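Local coordinates for protein Arf-GAP (Mus musculus, PDB 5C79) that probably acts as a phosphoinositide-dependent GTPase-activating protein for ARF1, its PH domain binding the headgroup of phosphatidylinositol 4,5-bisphosphate, at residues 35-40 with 117-122; 44-49 with 54-59; 83-88 with 130-135. One frame throughout, in Å; residues are numbered along the deposited sequence.

Contact 1. Residues 35-40 with 117-122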
loop_
_atom_site.group_PDB
_atom_site.type_symbol
_atom_site.label_atom_id
_atom_site.label_comp_id
_atom_site.label_asym_id
_atom_site.label_seq_id
_atom_site.Cartn_x
_atom_site.Cartn_y
_atom_site.Cartn_z
ATOM N N LYS A 35 -14.696 8.615 -0.847
ATOM C CA LYS A 35 -15.154 8.939 -2.237
ATOM C C LYS A 35 -14.481 10.203 -2.786
ATOM O O LYS A 35 -14.638 10.539 -3.956
ATOM C CB LYS A 35 -16.672 9.040 -2.298
ATOM C CG LYS A 35 -17.442 7.761 -1.998
ATOM C CD LYS A 35 -18.916 7.963 -2.300
ATOM C CE LYS A 35 -19.693 6.694 -2.086
ATOM N NZ LYS A 35 -21.131 6.975 -2.165
ATOM N N GLU A 36 -13.668 10.864 -1.971
ATOM C CA GLU A 36 -12.732 11.894 -2.457
ATOM C C GLU A 36 -11.561 11.332 -3.263
ATOM O O GLU A 36 -10.794 12.080 -3.842
ATOM C CB GLU A 36 -12.257 12.824 -1.346
ATOM C CG GLU A 36 -13.337 13.742 -0.806
ATOM C CD GLU A 36 -12.834 14.459 0.427
ATOM O OE1 GLU A 36 -12.963 13.879 1.518
ATOM O OE2 GLU A 36 -12.242 15.523 0.271
ATOM N N TYR A 37 -11.460 10.000 -3.308
ATOM C CA TYR A 37 -10.446 9.305 -4.041
ATOM C C TYR A 37 -11.075 8.223 -4.911
ATOM O O TYR A 37 -12.184 7.769 -4.659
ATOM C CB TYR A 37 -9.486 8.655 -3.051
ATOM C CG TYR A 37 -8.828 9.735 -2.245
ATOM C CD1 TYR A 37 -7.722 10.407 -2.724
ATOM C CD2 TYR A 37 -9.396 10.143 -1.059
ATOM C CE1 TYR A 37 -7.182 11.466 -2.003
ATOM C CE2 TYR A 37 -8.867 11.176 -0.328
ATOM C CZ TYR A 37 -7.763 11.817 -0.792
ATOM O OH TYR A 37 -7.250 12.840 -0.003
ATOM N N GLY A 38 -10.345 7.843 -5.934
ATOM C CA GLY A 38 -10.737 6.716 -6.765
ATOM C C GLY A 38 -10.250 5.372 -6.218
ATOM O O GLY A 38 -9.967 5.217 -5.033
ATOM N N SER A 39 -10.133 4.413 -7.117
ATOM C CA SER A 39 -9.682 3.064 -6.765
ATOM C C SER A 39 -8.356 2.656 -7.418
ATOM O O SER A 39 -7.922 1.515 -7.242
ATOM C CB SER A 39 -10.767 2.049 -7.148
ATOM O OG SER A 39 -11.054 2.122 -8.536
ATOM N N GLU A 40 -7.736 3.586 -8.156
ATOM C CA GLU A 40 -6.430 3.418 -8.766
ATOM C C GLU A 40 -5.507 4.550 -8.352
ATOM O O GLU A 40 -5.958 5.683 -8.134
ATOM C CB GLU A 40 -6.548 3.425 -10.295
ATOM C CG GLU A 40 -7.401 2.325 -10.858
ATOM C CD GLU A 40 -7.548 2.369 -12.379
ATOM O OE1 GLU A 40 -7.024 3.276 -13.037
ATOM O OE2 GLU A 40 -8.229 1.479 -12.920
ATOM N N ASP A 117 -1.048 12.468 1.528
ATOM C CA ASP A 117 -0.769 11.265 0.697
ATOM C C ASP A 117 -1.081 9.975 1.420
ATOM O O ASP A 117 -1.480 9.014 0.775
ATOM C CB ASP A 117 0.617 11.211 0.058
ATOM C CG ASP A 117 0.579 10.522 -1.321
ATOM O OD1 ASP A 117 -0.352 10.785 -2.155
ATOM O OD2 ASP A 117 1.441 9.717 -1.622
ATOM N N TYR A 118 -0.903 9.958 2.743
ATOM C CA TYR A 118 -1.372 8.863 3.619
ATOM C C TYR A 118 -2.879 8.649 3.457
ATOM O O TYR A 118 -3.317 7.534 3.234
ATOM C CB TYR A 118 -0.997 9.145 5.089
ATOM C CG TYR A 118 -1.729 8.464 6.228
ATOM C CD1 TYR A 118 -2.872 9.042 6.792
ATOM C CD2 TYR A 118 -1.260 7.260 6.792
ATOM C CE1 TYR A 118 -3.523 8.436 7.856
ATOM C CE2 TYR A 118 -1.898 6.675 7.868
ATOM C CZ TYR A 118 -3.032 7.256 8.385
ATOM O OH TYR A 118 -3.678 6.693 9.450
ATOM N N ILE A 119 -3.649 9.731 3.527
ATOM C CA ILE A 119 -5.116 9.653 3.358
ATOM C C ILE A 119 -5.442 9.115 1.962
ATOM O O ILE A 119 -6.297 8.249 1.826
ATOM C CB ILE A 119 -5.837 10.994 3.603
ATOM C CG1 ILE A 119 -5.826 11.336 5.103
ATOM C CG2 ILE A 119 -7.300 10.947 3.162
ATOM C CD1 ILE A 119 -6.523 10.353 6.024
ATOM N N ALA A 120 -4.739 9.610 0.957
ATOM C CA ALA A 120 -4.918 9.170 -0.424
ATOM C C ALA A 120 -4.645 7.694 -0.610
ATOM O O ALA A 120 -5.512 6.952 -1.134
ATOM C CB ALA A 120 -4.070 9.976 -1.366
ATOM N N TRP A 121 -3.454 7.254 -0.177
ATOM C CA TRP A 121 -3.124 5.798 -0.268
ATOM C C TRP A 121 -4.137 4.915 0.442
ATOM O O TRP A 121 -4.646 3.927 -0.100
ATOM C CB TRP A 121 -1.722 5.507 0.263
ATOM C CG TRP A 121 -0.700 5.715 -0.754
ATOM C CD1 TRP A 121 0.230 6.733 -0.816
ATOM C CD2 TRP A 121 -0.501 4.906 -1.913
ATOM N NE1 TRP A 121 0.980 6.593 -1.986
ATOM C CE2 TRP A 121 0.571 5.457 -2.647
ATOM C CE3 TRP A 121 -1.113 3.741 -2.391
ATOM C CZ2 TRP A 121 1.017 4.888 -3.869
ATOM C CZ3 TRP A 121 -0.659 3.180 -3.587
ATOM C CH2 TRP A 121 0.401 3.743 -4.298
ATOM N N ILE A 122 -4.445 5.246 1.683
ATOM C CA ILE A 122 -5.355 4.399 2.462
ATOM C C ILE A 122 -6.772 4.402 1.850
ATOM O O ILE A 122 -7.431 3.370 1.769
ATOM C CB ILE A 122 -5.362 4.791 3.922
ATOM C CG1 ILE A 122 -4.009 4.412 4.538
ATOM C CG2 ILE A 122 -6.446 4.041 4.675
ATOM C CD1 ILE A 122 -3.814 4.948 5.933
#
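The phenol ring of Y37 lies over a flank of helix 117-122, where it meets A120 and I119. The principal interaction is a CH-pi contact: CA of A120 stands over one face of the ring, 3.9 Å from its centroid and 24° off the ring normal. The methyl of the same residue completes the seat, CB of A120 lying 3.5 Å from CE1 of Y37. Alanine suits this place because its single methyl lets the ring face settle on the backbone CA itself.

Plain apolar packing continues toward the hydroxyl end of the ring. The CG2 branch of I119 touches CE2 of Y37 at 3.8 Å and also lies beside the phenol oxygen, the two side chains crossing at about a right angle. CG2 is set anti to the backbone N, whereas the longer CG1 branch of I119 leads away from the tyrosine. In Y37, CG is anti to the carbonyl carbon (chi1 -62°), which turns the ring from the loop toward the helix.

Polar links flank this apolar patch. D117 OD1 forms a salt bridge with K41 NZ, and G38 O accepts a hydrogen bond from N127 ND2 further along the helix. Y37 also touches S123, V124 and N127, thus lying along successive turns, while W121 points to the sheet side and packs on L45, C61 and V63. The arrangement belongs to the PH-domain fold: the C-terminal helix packs one face on the beta-sheet, and here a flank of the helix receives the segment that leads into strand 41-48.

Contact 2. Residues 44-49 with 54-59; sequences FLLKKS and KVWQRR. With PBU ((2R)-3-{[(R)-hydroxy{[(1R,2R,3S,4R,5R,6S)-2,3,6-trihydroxy-4,5-bis(phosphonooxy)cyclohexyl]oxy}phosphoryl]oxy}propane-1 ,2-diyl dibutanoate), chain C.
K48 folds over the indole of W56, the two crossing obliquely on one face of the hairpin. K48 NZ lies 3.6 Å from the centroid of the five-membered ring, a cation-pi contact, while its CE makes a CH-pi contact with the six-membered ring. The lysine chain starts anti to the backbone N (chi1 -161°) and bends at its last two torsions, which brings the ammonium back over the indole. L46 extends this surface, its CB packing 3.7 Å from CE3 of W56; with F44, R58 and E113, L46 and W56 line a second lipid pocket. With W56 replaced by alanine, the K48 ammonium is likely to lose its aromatic partner and a gap to open beside L46.

K47, Q57 and R59 turn to the other face, which holds the diC4-PtdIns(4,5)P2 headgroup here. Oxygen O52 of the 5-phosphate is gripped by K47 NZ at 2.7 Å and, at the guanidinium edge, by R59 NE at 3.0 Å (N-H...O 165°). K47 NZ also bonds O43 of the 4-phosphate, and Q57 NE2 reaches OP2 of the phosphodiester at 3.1 Å. The phosphates probably offset the crowding of basic groups. A water molecule joins K47 NZ and O to Q57 OE1. R53, H72, A73 and R106 add further hydrogen bonds to the lipid.

L45-R59 and K47-Q57 are antiparallel hydrogen-bonded pairs, L46-R58 and K48-W56 non-hydrogen-bonded ones, which sets K48 beside W56. At the hairpin end, S49 OG accepts from V55 N at 2.8 Å. Strand 41-48 is thus flanked by strand 56-64 and, through backbone bonds of L46 and K48, by strand 106-111.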
loop_
_atom_site.group_PDB
_atom_site.type_symbol
_atom_site.label_atom_id
_atom_site.label_comp_id
_atom_site.label_asym_id
_atom_site.label_seq_id
_atom_site.Cartn_x
_atom_site.Cartn_y
_atom_site.Cartn_z
ATOM N N PHE A 44 4.595 6.320 -5.088
ATOM C CA PHE A 44 5.672 5.748 -4.290
ATOM C C PHE A 44 5.224 5.618 -2.851
ATOM O O PHE A 44 4.411 6.386 -2.347
ATOM C CB PHE A 44 6.891 6.653 -4.375
ATOM C CG PHE A 44 7.458 6.768 -5.759
ATOM C CD1 PHE A 44 7.013 7.755 -6.641
ATOM C CD2 PHE A 44 8.415 5.892 -6.178
ATOM C CE1 PHE A 44 7.543 7.842 -7.927
ATOM C CE2 PHE A 44 8.951 5.971 -7.453
ATOM C CZ PHE A 44 8.500 6.944 -8.326
ATOM N N LEU A 45 5.752 4.601 -2.190
ATOM C CA LEU A 45 5.625 4.427 -0.749
ATOM C C LEU A 45 7.015 4.102 -0.183
ATOM O O LEU A 45 7.830 3.496 -0.873
ATOM C CB LEU A 45 4.673 3.285 -0.411
ATOM C CG LEU A 45 3.185 3.643 -0.538
ATOM C CD1 LEU A 45 2.367 2.367 -0.433
ATOM C CD2 LEU A 45 2.741 4.649 0.489
ATOM N N LEU A 46 7.290 4.553 1.033
ATOM C CA LEU A 46 8.450 4.065 1.791
ATOM C C LEU A 46 8.058 2.686 2.348
ATOM O O LEU A 46 7.007 2.559 2.934
ATOM C CB LEU A 46 8.812 5.030 2.921
ATOM C CG LEU A 46 9.235 6.421 2.497
ATOM C CD1 LEU A 46 9.383 7.319 3.707
ATOM C CD2 LEU A 46 10.554 6.322 1.739
ATOM N N LYS A 47 8.914 1.687 2.142
ATOM C CA LYS A 47 8.712 0.328 2.674
ATOM C C LYS A 47 9.855 0.029 3.613
ATOM O O LYS A 47 11.004 0.130 3.218
ATOM C CB LYS A 47 8.648 -0.687 1.563
ATOM C CG LYS A 47 8.672 -2.133 2.123
ATOM C CD LYS A 47 8.588 -3.247 1.129
ATOM C CE LYS A 47 9.772 -3.364 0.208
ATOM N NZ LYS A 47 11.017 -4.000 0.703
ATOM N N LYS A 48 9.550 -0.311 4.861
ATOM C CA LYS A 48 10.610 -0.563 5.856
ATOM C C LYS A 48 11.311 -1.891 5.576
ATOM O O LYS A 48 10.638 -2.927 5.408
ATOM C CB LYS A 48 10.067 -0.584 7.278
ATOM C CG LYS A 48 11.178 -0.384 8.301
ATOM C CD LYS A 48 10.693 -0.372 9.730
ATOM C CE LYS A 48 9.951 0.890 10.132
ATOM N NZ LYS A 48 10.861 2.073 10.165
ATOM N N SER A 49 12.646 -1.863 5.512
ATOM C CA SER A 49 13.440 -3.081 5.468
ATOM C C SER A 49 13.438 -3.724 6.862
ATOM O O SER A 49 12.990 -3.136 7.841
ATOM C CB SER A 49 14.879 -2.799 5.048
ATOM O OG SER A 49 15.590 -2.124 6.065
ATOM N N LYS A 54 17.185 -1.825 9.641
ATOM C CA LYS A 54 15.782 -1.456 9.446
ATOM C C LYS A 54 15.742 0.016 8.980
ATOM O O LYS A 54 15.872 0.957 9.782
ATOM C CB LYS A 54 14.931 -1.575 10.720
ATOM C CG LYS A 54 14.294 -2.911 11.150
ATOM C CD LYS A 54 13.593 -2.728 12.524
ATOM C CE LYS A 54 12.286 -3.476 12.817
ATOM N NZ LYS A 54 12.328 -4.962 13.124
ATOM N N VAL A 55 15.552 0.213 7.693
ATOM C CA VAL A 55 15.420 1.568 7.153
ATOM C C VAL A 55 14.244 1.670 6.195
ATOM O O VAL A 55 13.863 0.702 5.552
ATOM C CB VAL A 55 16.696 2.052 6.425
ATOM C CG1 VAL A 55 17.825 2.215 7.427
ATOM C CG2 VAL A 55 17.080 1.125 5.297
ATOM N N TRP A 56 13.750 2.887 6.036
ATOM C CA TRP A 56 12.703 3.147 5.060
ATOM C C TRP A 56 13.327 3.207 3.662
ATOM O O TRP A 56 14.366 3.878 3.478
ATOM C CB TRP A 56 12.035 4.474 5.341
ATOM C CG TRP A 56 11.199 4.496 6.569
ATOM C CD1 TRP A 56 11.455 5.164 7.740
ATOM C CD2 TRP A 56 9.960 3.803 6.771
ATOM N NE1 TRP A 56 10.443 4.919 8.655
ATOM C CE2 TRP A 56 9.500 4.114 8.072
ATOM C CE3 TRP A 56 9.182 2.993 5.962
ATOM C CZ2 TRP A 56 8.287 3.614 8.574
ATOM C CZ3 TRP A 56 8.009 2.474 6.452
ATOM C CH2 TRP A 56 7.570 2.759 7.761
ATOM N N GLN A 57 12.723 2.513 2.720
ATOM C CA GLN A 57 13.209 2.452 1.349
ATOM C C GLN A 57 12.088 2.763 0.393
ATOM O O GLN A 57 11.015 2.129 0.421
ATOM C CB GLN A 57 13.832 1.087 1.016
ATOM C CG GLN A 57 14.972 0.744 1.963
ATOM C CD GLN A 57 15.623 -0.583 1.683
ATOM O OE1 GLN A 57 14.981 -1.616 1.663
ATOM N NE2 GLN A 57 16.939 -0.560 1.510
ATOM N N ARG A 58 12.328 3.733 -0.484
ATOM C CA ARG A 58 11.285 4.167 -1.416
ATOM C C ARG A 58 11.057 3.144 -2.526
ATOM O O ARG A 58 11.995 2.695 -3.203
ATOM C CB ARG A 58 11.623 5.542 -2.017
ATOM C CG ARG A 58 10.459 6.093 -2.814
ATOM C CD ARG A 58 10.490 7.585 -2.960
ATOM N NE ARG A 58 11.594 7.934 -3.826
ATOM C CZ ARG A 58 12.094 9.164 -3.932
ATOM N NH1 ARG A 58 11.616 10.189 -3.196
ATOM N NH2 ARG A 58 13.107 9.366 -4.760
ATOM N N ARG A 59 9.805 2.797 -2.740
ATOM C CA ARG A 59 9.421 1.863 -3.791
ATOM C C ARG A 59 8.280 2.379 -4.651
ATOM O O ARG A 59 7.347 3.034 -4.174
ATOM C CB ARG A 59 9.012 0.529 -3.169
ATOM C CG ARG A 59 10.116 -0.142 -2.389
ATOM C CD ARG A 59 11.210 -0.613 -3.324
ATOM N NE ARG A 59 12.300 -1.296 -2.610
ATOM C CZ ARG A 59 13.501 -0.779 -2.308
ATOM N NH1 ARG A 59 13.842 0.471 -2.587
ATOM N NH2 ARG A 59 14.401 -1.552 -1.684
HETATM P P1 PBU C . 19.310 -3.715 0.820
HETATM P P4 PBU C . 12.200 -7.096 2.044
HETATM P P5 PBU C . 13.092 -5.234 -2.398
HETATM C "C3'" PBU C . 21.562 -4.155 2.049
HETATM C "C2'" PBU C . 21.918 -5.492 2.656
HETATM O "O2'" PBU C . 21.887 -5.388 4.091
HETATM C "C1'" PBU C . 23.240 -5.968 2.037
HETATM O "O1'" PBU C . 23.121 -7.363 1.795
HETATM C C1 PBU C . 16.840 -4.801 0.955
HETATM O O1 PBU C . 18.238 -4.936 0.681
HETATM C C2 PBU C . 16.456 -5.373 2.340
HETATM O O2 PBU C . 16.759 -6.752 2.560
HETATM C C3 PBU C . 14.973 -5.297 2.523
HETATM O O3 PBU C . 14.606 -5.905 3.790
HETATM C C4 PBU C . 14.330 -5.944 1.290
HETATM O O4 PBU C . 12.979 -5.843 1.502
HETATM C C5 PBU C . 14.578 -5.300 -0.048
HETATM O O5 PBU C . 13.904 -5.926 -1.175
HETATM C C6 PBU C . 16.063 -5.411 -0.229
HETATM O O6 PBU C . 16.294 -4.730 -1.430
HETATM C C7 PBU C . 22.936 -4.584 4.730
HETATM O O7 PBU C . 22.880 -3.365 4.733
HETATM C C8 PBU C . 24.063 -5.291 5.449
HETATM C C9 PBU C . 23.602 -5.563 6.870
HETATM C C10 PBU C . 22.266 -6.270 6.823
HETATM C C11 PBU C . 23.238 -7.975 0.484
HETATM O O11 PBU C . 22.969 -7.356 -0.531
HETATM C C12 PBU C . 23.709 -9.403 0.422
HETATM C C13 PBU C . 25.042 -9.487 1.156
HETATM C C14 PBU C . 24.851 -9.677 2.645
HETATM O O41 PBU C . 12.325 -7.280 3.552
HETATM O O42 PBU C . 12.672 -8.179 1.089
HETATM O O43 PBU C . 10.794 -6.596 1.864
HETATM O O51 PBU C . 12.215 -6.418 -2.774
HETATM O O52 PBU C . 12.307 -4.158 -1.658
HETATM O O53 PBU C . 13.859 -4.631 -3.498
HETATM O OP1 PBU C . 20.707 -4.446 0.954
HETATM O OP2 PBU C . 18.934 -2.888 2.038
HETATM O OP3 PBU C . 19.525 -3.028 -0.502
HETATM O O HOH W 1 12.361 -2.081 2.086
#

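Contact 3. Residues 83-88 with 130-135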
loop_
_atom_site.group_PDB
_atom_site.type_symbol
_atom_site.label_atom_id
_atom_site.label_comp_id
_atom_site.label_asym_id
_atom_site.label_seq_id
_atom_site.Cartn_x
_atom_site.Cartn_y
_atom_site.Cartn_z
ATOM N N ASN A 83 -3.025 -9.175 -3.605
ATOM C CA ASN A 83 -4.482 -9.214 -3.826
ATOM C C ASN A 83 -5.146 -8.521 -2.639
ATOM O O ASN A 83 -5.106 -9.004 -1.492
ATOM C CB ASN A 83 -4.952 -10.675 -3.959
ATOM C CG ASN A 83 -6.470 -10.841 -3.843
ATOM O OD1 ASN A 83 -7.229 -9.887 -3.962
ATOM N ND2 ASN A 83 -6.909 -12.087 -3.535
ATOM N N LEU A 84 -5.731 -7.360 -2.890
ATOM C CA LEU A 84 -6.265 -6.553 -1.771
ATOM C C LEU A 84 -7.489 -7.156 -1.076
ATOM O O LEU A 84 -7.762 -6.832 0.075
ATOM C CB LEU A 84 -6.535 -5.121 -2.202
ATOM C CG LEU A 84 -5.281 -4.313 -2.629
ATOM C CD1 LEU A 84 -5.683 -2.982 -3.215
ATOM C CD2 LEU A 84 -4.340 -4.126 -1.456
ATOM N N LEU A 85 -8.138 -8.118 -1.704
ATOM C CA LEU A 85 -9.192 -8.881 -0.964
ATOM C C LEU A 85 -8.727 -9.617 0.267
ATOM O O LEU A 85 -9.499 -9.856 1.188
ATOM C CB LEU A 85 -9.894 -9.862 -1.909
ATOM C CG LEU A 85 -10.953 -9.268 -2.816
ATOM C CD1 LEU A 85 -11.355 -10.287 -3.860
ATOM C CD2 LEU A 85 -12.166 -8.826 -1.998
ATOM N N THR A 86 -7.475 -10.026 0.288
ATOM C CA THR A 86 -6.962 -10.826 1.385
ATOM C C THR A 86 -5.868 -10.098 2.133
ATOM O O THR A 86 -4.998 -10.722 2.727
ATOM C CB THR A 86 -6.527 -12.200 0.851
ATOM O OG1 THR A 86 -5.590 -12.053 -0.247
ATOM C CG2 THR A 86 -7.735 -12.944 0.404
ATOM N N CYS A 87 -5.909 -8.757 2.042
ATOM C CA CYS A 87 -5.074 -7.867 2.851
ATOM C C CYS A 87 -5.872 -6.923 3.713
ATOM O O CYS A 87 -7.043 -6.644 3.471
ATOM C CB CYS A 87 -4.105 -7.041 2.011
ATOM S SG CYS A 87 -2.967 -8.034 1.006
ATOM N N GLN A 88 -5.247 -6.491 4.788
ATOM C CA GLN A 88 -5.896 -5.581 5.754
ATOM C C GLN A 88 -4.980 -4.397 6.015
ATOM O O GLN A 88 -3.836 -4.554 6.460
ATOM C CB GLN A 88 -6.231 -6.271 7.059
ATOM C CG GLN A 88 -6.958 -5.391 8.074
ATOM C CD GLN A 88 -8.251 -4.817 7.534
ATOM O OE1 GLN A 88 -9.123 -5.566 7.109
ATOM N NE2 GLN A 88 -8.402 -3.490 7.557
ATOM N N GLU A 130 -12.988 -2.620 -1.747
ATOM C CA GLU A 130 -14.463 -2.621 -1.751
ATOM C C GLU A 130 -15.008 -2.958 -3.133
ATOM O O GLU A 130 -15.977 -3.726 -3.269
ATOM C CB GLU A 130 -15.000 -1.298 -1.227
ATOM C CG GLU A 130 -14.817 -1.151 0.279
ATOM C CD GLU A 130 -15.371 0.167 0.825
ATOM O OE1 GLU A 130 -16.073 0.930 0.073
ATOM O OE2 GLU A 130 -15.088 0.425 2.018
ATOM N N GLU A 131 -14.405 -2.365 -4.156
ATOM C CA GLU A 131 -14.776 -2.670 -5.531
ATOM C C GLU A 131 -14.557 -4.148 -5.849
ATOM O O GLU A 131 -15.457 -4.783 -6.382
ATOM C CB GLU A 131 -14.040 -1.783 -6.505
ATOM C CG GLU A 131 -14.553 -1.945 -7.911
ATOM C CD GLU A 131 -13.564 -1.373 -8.892
ATOM O OE1 GLU A 131 -12.450 -1.920 -9.016
ATOM O OE2 GLU A 131 -13.904 -0.349 -9.490
ATOM N N ALA A 132 -13.404 -4.690 -5.455
ATOM C CA ALA A 132 -13.060 -6.099 -5.695
ATOM C C ALA A 132 -14.081 -7.043 -5.041
ATOM O O ALA A 132 -14.432 -8.096 -5.611
ATOM C CB ALA A 132 -11.671 -6.393 -5.170
ATOM N N LEU A 133 -14.574 -6.659 -3.866
ATOM C CA LEU A 133 -15.527 -7.509 -3.104
ATOM C C LEU A 133 -16.893 -7.548 -3.782
ATOM O O LEU A 133 -17.531 -8.606 -3.866
ATOM C CB LEU A 133 -15.674 -7.067 -1.652
ATOM C CG LEU A 133 -16.577 -7.919 -0.744
ATOM C CD1 LEU A 133 -16.144 -9.371 -0.670
ATOM C CD2 LEU A 133 -16.584 -7.305 0.643
ATOM N N THR A 134 -17.320 -6.393 -4.285
ATOM C CA THR A 134 -18.576 -6.302 -5.052
ATOM C C THR A 134 -18.555 -7.294 -6.241
ATOM O O THR A 134 -19.508 -8.017 -6.473
ATOM C CB THR A 134 -18.837 -4.845 -5.503
ATOM O OG1 THR A 134 -18.825 -3.980 -4.350
ATOM C CG2 THR A 134 -20.175 -4.715 -6.213
ATOM N N MET A 135 -17.429 -7.357 -6.932
ATOM C CA MET A 135 -17.245 -8.166 -8.140
ATOM C C MET A 135 -16.910 -9.640 -7.915
ATOM O O MET A 135 -16.964 -10.427 -8.856
ATOM C CB MET A 135 -16.109 -7.550 -8.955
ATOM C CG MET A 135 -16.349 -6.095 -9.356
ATOM S SD MET A 135 -14.950 -5.205 -10.089
ATOM C CE MET A 135 -13.618 -6.394 -9.980
#
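L85 reaches from the short 3-10 turn at 84-85 to the last turns of the C-terminal helix, where it packs on A132 and L133. The close part is centred on its branch point: CG of L85 sits 3.8 Å from CB of A132, whose methyl is directed toward the turn. From there the isobutyl group forks. Both its methyls flank the A132 methyl, and CD2 also reaches L133, lying 3.7 Å from its backbone N and 3.9 Å from its CB. With CG anti to the carbonyl carbon (chi1 -79°), the branched end of L85 is carried toward the helix. The small alanine lets leucine come close, and the two methyls of leucine can serve neighbouring helix residues at once.

The loose side is formed by N83, T86, E130 and T134, all exposed. Polar groups there serve their own segments: OD1 of N83 accepts from L85 N at 3.0 Å in an Asx turn, which helps fix the residue bearing the key side chain. On the helix, T134 N and OG1 both bond E130 O, from opposite faces of its carbonyl plane. On the inner side, L84 packs on L125 and S128, and C87 O accepts from K129 NZ.

Between 83-88 and 130-135 themselves the contact is small and made by apolar side chains, with no polar bond between the segments, so it depends on shape and dispersion, while directional bonding shapes each partner separately.

Overall arrangement
Following the chain from its N terminus, 35-40 is the first segment to be used, but contact 1 closes its loop only when 117-122 arrives on the C-terminal helix. Contact 2 is nested within that loop: 44-49 and 54-59 pair across a short turn and form the lipid-binding hairpin. Contact 3 opens later, at 83-88, and closes at 130-135, beyond the end of contact 1, so contacts 1 and 3 cross and share helix 115-135. Contacts 2 and 3 follow in series, their centres about 24 Å apart. Contacts 1 and 2 touch where W121 packs near F44 O. Contacts 1 and 3 fasten the N-terminal segment and the 83-88 loop to helix 115-135, while contact 2 joins strands 41-48 and 56-64.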